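Local structure of phosphoribosylglycinamide synthetase (Anaerococcus prevotii, 4DIM) at residues L20-H32 / E296-E308. The protein probably acts as an ATP-dependent, metal-binding ligase of the ATP-grasp superfamily, possibly a phosphoribosylglycinamide synthetase. Residues are numbered along the deposited sequence; the frame is centred on the assembly and turned at random.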
# COMPACT_ATOMS: atom_id res chain seq x y z
N LEU A 20 5.63 8.80 9.52
CA LEU A 20 6.21 10.08 9.90
C LEU A 20 6.39 11.07 8.76
O LEU A 20 6.62 12.25 9.04
CB LEU A 20 7.52 9.93 10.71
CG LEU A 20 8.80 9.31 10.16
CD1 LEU A 20 9.39 10.10 8.92
CD2 LEU A 20 9.86 9.26 11.27
N GLY A 21 6.28 10.63 7.51
CA GLY A 21 6.47 11.51 6.36
C GLY A 21 5.36 12.52 6.20
O GLY A 21 5.59 13.68 5.82
N LEU A 22 4.16 12.08 6.48
CA LEU A 22 3.02 12.95 6.40
C LEU A 22 2.98 13.93 7.58
O LEU A 22 2.55 15.07 7.41
CB LEU A 22 1.79 12.08 6.35
CG LEU A 22 0.50 12.73 6.12
CD1 LEU A 22 0.47 13.45 4.77
CD2 LEU A 22 -0.56 11.71 6.17
N TYR A 23 3.48 13.51 8.76
CA TYR A 23 3.61 14.39 9.92
C TYR A 23 4.66 15.45 9.65
O TYR A 23 4.51 16.62 10.01
CB TYR A 23 3.96 13.60 11.19
CG TYR A 23 2.79 12.85 11.79
CD1 TYR A 23 1.94 13.46 12.71
CD2 TYR A 23 2.55 11.52 11.47
CE1 TYR A 23 0.84 12.78 13.26
CE2 TYR A 23 1.47 10.83 12.02
CZ TYR A 23 0.64 11.45 12.94
OH TYR A 23 -0.46 10.81 13.45
N LYS A 24 5.74 15.06 9.00
CA LYS A 24 6.84 15.96 8.66
C LYS A 24 6.38 17.01 7.63
O LYS A 24 6.64 18.20 7.79
CB LYS A 24 8.03 15.14 8.13
CG LYS A 24 9.35 15.92 8.11
CD LYS A 24 10.38 15.38 7.13
CE LYS A 24 10.42 16.14 5.82
NZ LYS A 24 11.43 15.59 4.87
N ALA A 25 5.67 16.56 6.59
CA ALA A 25 5.18 17.42 5.51
C ALA A 25 4.18 18.42 6.03
O ALA A 25 4.29 19.61 5.75
CB ALA A 25 4.55 16.58 4.42
N ALA A 26 3.22 17.94 6.81
CA ALA A 26 2.24 18.81 7.49
C ALA A 26 2.94 19.89 8.34
O ALA A 26 2.56 21.05 8.28
CB ALA A 26 1.34 17.97 8.37
N LYS A 27 4.01 19.53 9.08
CA LYS A 27 4.77 20.52 9.85
C LYS A 27 5.44 21.53 8.90
O LYS A 27 5.24 22.72 9.07
CB LYS A 27 5.83 19.84 10.74
CG LYS A 27 6.33 20.73 11.87
CD LYS A 27 7.30 20.03 12.83
CE LYS A 27 7.52 20.83 14.11
NZ LYS A 27 8.88 20.62 14.70
N GLU A 28 6.15 21.06 7.84
CA GLU A 28 6.81 21.93 6.86
C GLU A 28 5.82 22.94 6.23
O GLU A 28 6.20 24.08 5.94
CB GLU A 28 7.50 21.11 5.74
CG GLU A 28 8.80 20.45 6.14
CD GLU A 28 9.50 19.72 5.00
OE1 GLU A 28 10.47 20.28 4.43
OE2 GLU A 28 9.04 18.61 4.64
N LEU A 29 4.57 22.51 6.02
CA LEU A 29 3.50 23.37 5.48
C LEU A 29 2.92 24.37 6.51
O LEU A 29 2.18 25.25 6.12
CB LEU A 29 2.34 22.50 4.98
CG LEU A 29 2.57 21.69 3.73
CD1 LEU A 29 1.41 20.79 3.48
CD2 LEU A 29 2.77 22.56 2.53
N GLY A 30 3.20 24.18 7.79
CA GLY A 30 2.66 25.00 8.87
C GLY A 30 1.30 24.54 9.39
O GLY A 30 0.55 25.36 9.91
N ILE A 31 0.98 23.23 9.29
CA ILE A 31 -0.31 22.64 9.70
C ILE A 31 -0.19 22.16 11.14
O ILE A 31 0.84 21.62 11.52
CB ILE A 31 -0.72 21.46 8.72
CG1 ILE A 31 -0.96 21.96 7.30
CG2 ILE A 31 -1.96 20.65 9.20
CD1 ILE A 31 -1.28 20.86 6.32
N HIS A 32 -1.28 22.27 11.91
CA HIS A 32 -1.38 21.81 13.30
C HIS A 32 -1.82 20.34 13.29
O HIS A 32 -2.98 20.03 12.98
CB HIS A 32 -2.36 22.70 14.08
CG HIS A 32 -2.49 22.33 15.51
ND1 HIS A 32 -1.83 23.03 16.50
CD2 HIS A 32 -3.19 21.32 16.08
CE1 HIS A 32 -2.15 22.43 17.63
NE2 HIS A 32 -2.96 21.39 17.43
N GLU A 296 6.85 16.74 -4.17
CA GLU A 296 6.55 16.65 -2.74
C GLU A 296 5.13 16.07 -2.62
O GLU A 296 4.13 16.79 -2.71
CB GLU A 296 6.68 18.02 -2.09
CG GLU A 296 8.10 18.55 -2.14
CD GLU A 296 8.26 19.91 -1.51
OE1 GLU A 296 7.95 20.93 -2.17
OE2 GLU A 296 8.66 19.95 -0.32
N TYR A 297 5.06 14.75 -2.53
CA TYR A 297 3.85 13.95 -2.57
C TYR A 297 3.15 13.88 -1.22
O TYR A 297 1.93 13.97 -1.20
CB TYR A 297 4.23 12.58 -3.08
CG TYR A 297 3.07 11.69 -3.44
CD1 TYR A 297 2.09 12.12 -4.32
CD2 TYR A 297 3.03 10.37 -3.01
CE1 TYR A 297 1.06 11.27 -4.73
CE2 TYR A 297 1.98 9.53 -3.37
CZ TYR A 297 1.01 9.98 -4.25
OH TYR A 297 0.03 9.13 -4.68
N TYR A 298 3.88 13.84 -0.08
CA TYR A 298 3.21 13.98 1.21
C TYR A 298 2.55 15.31 1.34
O TYR A 298 1.60 15.42 2.09
CB TYR A 298 4.14 13.79 2.39
CG TYR A 298 4.67 12.38 2.59
CD1 TYR A 298 3.83 11.35 3.02
CD2 TYR A 298 6.02 12.09 2.40
CE1 TYR A 298 4.33 10.06 3.22
CE2 TYR A 298 6.51 10.80 2.57
CZ TYR A 298 5.68 9.82 3.07
OH TYR A 298 6.25 8.60 3.38
N LYS A 299 3.08 16.35 0.67
CA LYS A 299 2.52 17.70 0.71
C LYS A 299 1.27 17.75 -0.12
O LYS A 299 0.36 18.46 0.26
CB LYS A 299 3.52 18.75 0.23
CG LYS A 299 4.55 19.05 1.30
CD LYS A 299 5.41 20.21 0.96
CE LYS A 299 6.40 20.45 2.07
NZ LYS A 299 7.36 21.52 1.74
N MSE A 300 1.22 16.98 -1.21
CA MSE A 300 0.04 16.88 -2.08
C MSE A 300 -1.06 16.18 -1.32
O MSE A 300 -2.22 16.61 -1.36
CB MSE A 300 0.35 16.10 -3.38
CG MSE A 300 1.16 16.90 -4.38
SE MSE A 300 1.90 15.88 -5.80
CE MSE A 300 0.20 15.35 -6.57
N ILE A 301 -0.68 15.15 -0.54
CA ILE A 301 -1.65 14.41 0.29
C ILE A 301 -2.21 15.31 1.40
O ILE A 301 -3.43 15.38 1.57
CB ILE A 301 -0.98 13.15 0.86
CG1 ILE A 301 -0.71 12.14 -0.27
CG2 ILE A 301 -1.84 12.51 1.96
CD1 ILE A 301 0.19 11.01 0.11
N ALA A 302 -1.34 15.96 2.16
CA ALA A 302 -1.73 16.81 3.29
C ALA A 302 -2.51 18.03 2.87
O ALA A 302 -3.49 18.37 3.52
CB ALA A 302 -0.48 17.27 4.05
N SER A 303 -2.07 18.71 1.81
CA SER A 303 -2.78 19.90 1.31
C SER A 303 -4.17 19.53 0.78
O SER A 303 -5.10 20.26 1.01
CB SER A 303 -1.97 20.61 0.22
OG SER A 303 -1.91 19.86 -0.98
N MSE A 304 -4.29 18.41 0.06
CA MSE A 304 -5.58 17.97 -0.46
C MSE A 304 -6.54 17.77 0.67
O MSE A 304 -7.67 18.29 0.63
CB MSE A 304 -5.42 16.68 -1.27
CG MSE A 304 -6.70 16.29 -2.08
SE MSE A 304 -6.37 14.93 -3.42
CE MSE A 304 -5.51 13.61 -2.32
N ALA A 305 -6.09 17.01 1.71
CA ALA A 305 -6.85 16.70 2.92
C ALA A 305 -7.51 17.91 3.50
O ALA A 305 -8.70 17.85 3.79
CB ALA A 305 -5.96 16.06 4.01
N ILE A 306 -6.73 19.00 3.70
CA ILE A 306 -7.24 20.23 4.37
C ILE A 306 -8.04 21.18 3.41
O ILE A 306 -8.21 22.36 3.75
CB ILE A 306 -6.10 21.02 5.11
CG1 ILE A 306 -5.02 21.57 4.13
CG2 ILE A 306 -5.46 20.15 6.16
CD1 ILE A 306 -4.14 22.67 4.70
N SER A 307 -8.54 20.66 2.25
CA SER A 307 -9.33 21.40 1.26
C SER A 307 -8.48 22.48 0.56
O SER A 307 -8.97 23.57 0.29
CB SER A 307 -10.60 21.98 1.89
OG SER A 307 -11.68 22.01 0.97
N GLU A 308 -7.19 22.16 0.25
CA GLU A 308 -6.30 23.01 -0.54
C GLU A 308 -5.91 22.25 -1.83
O GLU A 308 -6.29 21.08 -2.01
CB GLU A 308 -5.05 23.46 0.25
CG GLU A 308 -5.35 24.41 1.40
CD GLU A 308 -6.05 25.71 1.07
OE1 GLU A 308 -6.81 26.20 1.94
OE2 GLU A 308 -5.87 26.23 -0.06
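Helix 20-29, the first helix of the N-terminal parallel alpha/beta domain, packs against helix 297-305 where Gly21 lies over the ring of Tyr298. Gly21 CA stands 3.8 Å from the centroid of the Tyr298 ring and 11° off its normal, a CH-pi contact over the face. The backbone continues across that face, with Gly21 C 3.6 Å above the plane of the Tyr298 ring over its centre and Leu22 N above it nearer the rim. Tyr298 CG, anti to its carbonyl carbon (chi1 -69°), brings the ring under the glycine backbone, and its hydroxyl is anchored outside the pair by Glu287.

The segment axes come within 8.6 Å and cross at -72°. At the crossing two alanines each meet larger side chains of the other helix: Ala25 CB touches Tyr298 CB at 3.5 Å, and Ala302 CB lies 4.0 Å from both Leu22 CD1 and Leu29 CD1. Leu22 CD1 also reaches Ile301 CG2, the two side chains crossing nearly at right angles. Farther along, Ile31 CD1 and Ile306 CD1 meet tip to tip at 3.8 Å, where both helices end in Schellman motifs, at Gly30 and Ser307.

On the more exposed flank the extended Lys299 chain runs past Leu29, with CD 3.9 Å from Leu29 CD2, and its NZ forms a salt bridge with Glu296 OE2 (2.9 Å), met from above the carboxylate plane. Glu28 OE1 is too distant for a second bridge, though its charge may still favour the ammonium.

No hydrogen bond joins the segments; this is a mainly apolar interface between the glycine-containing first helix of a Rossmann-like domain and a helix lying against strand 194-203 of the large antiparallel sheet.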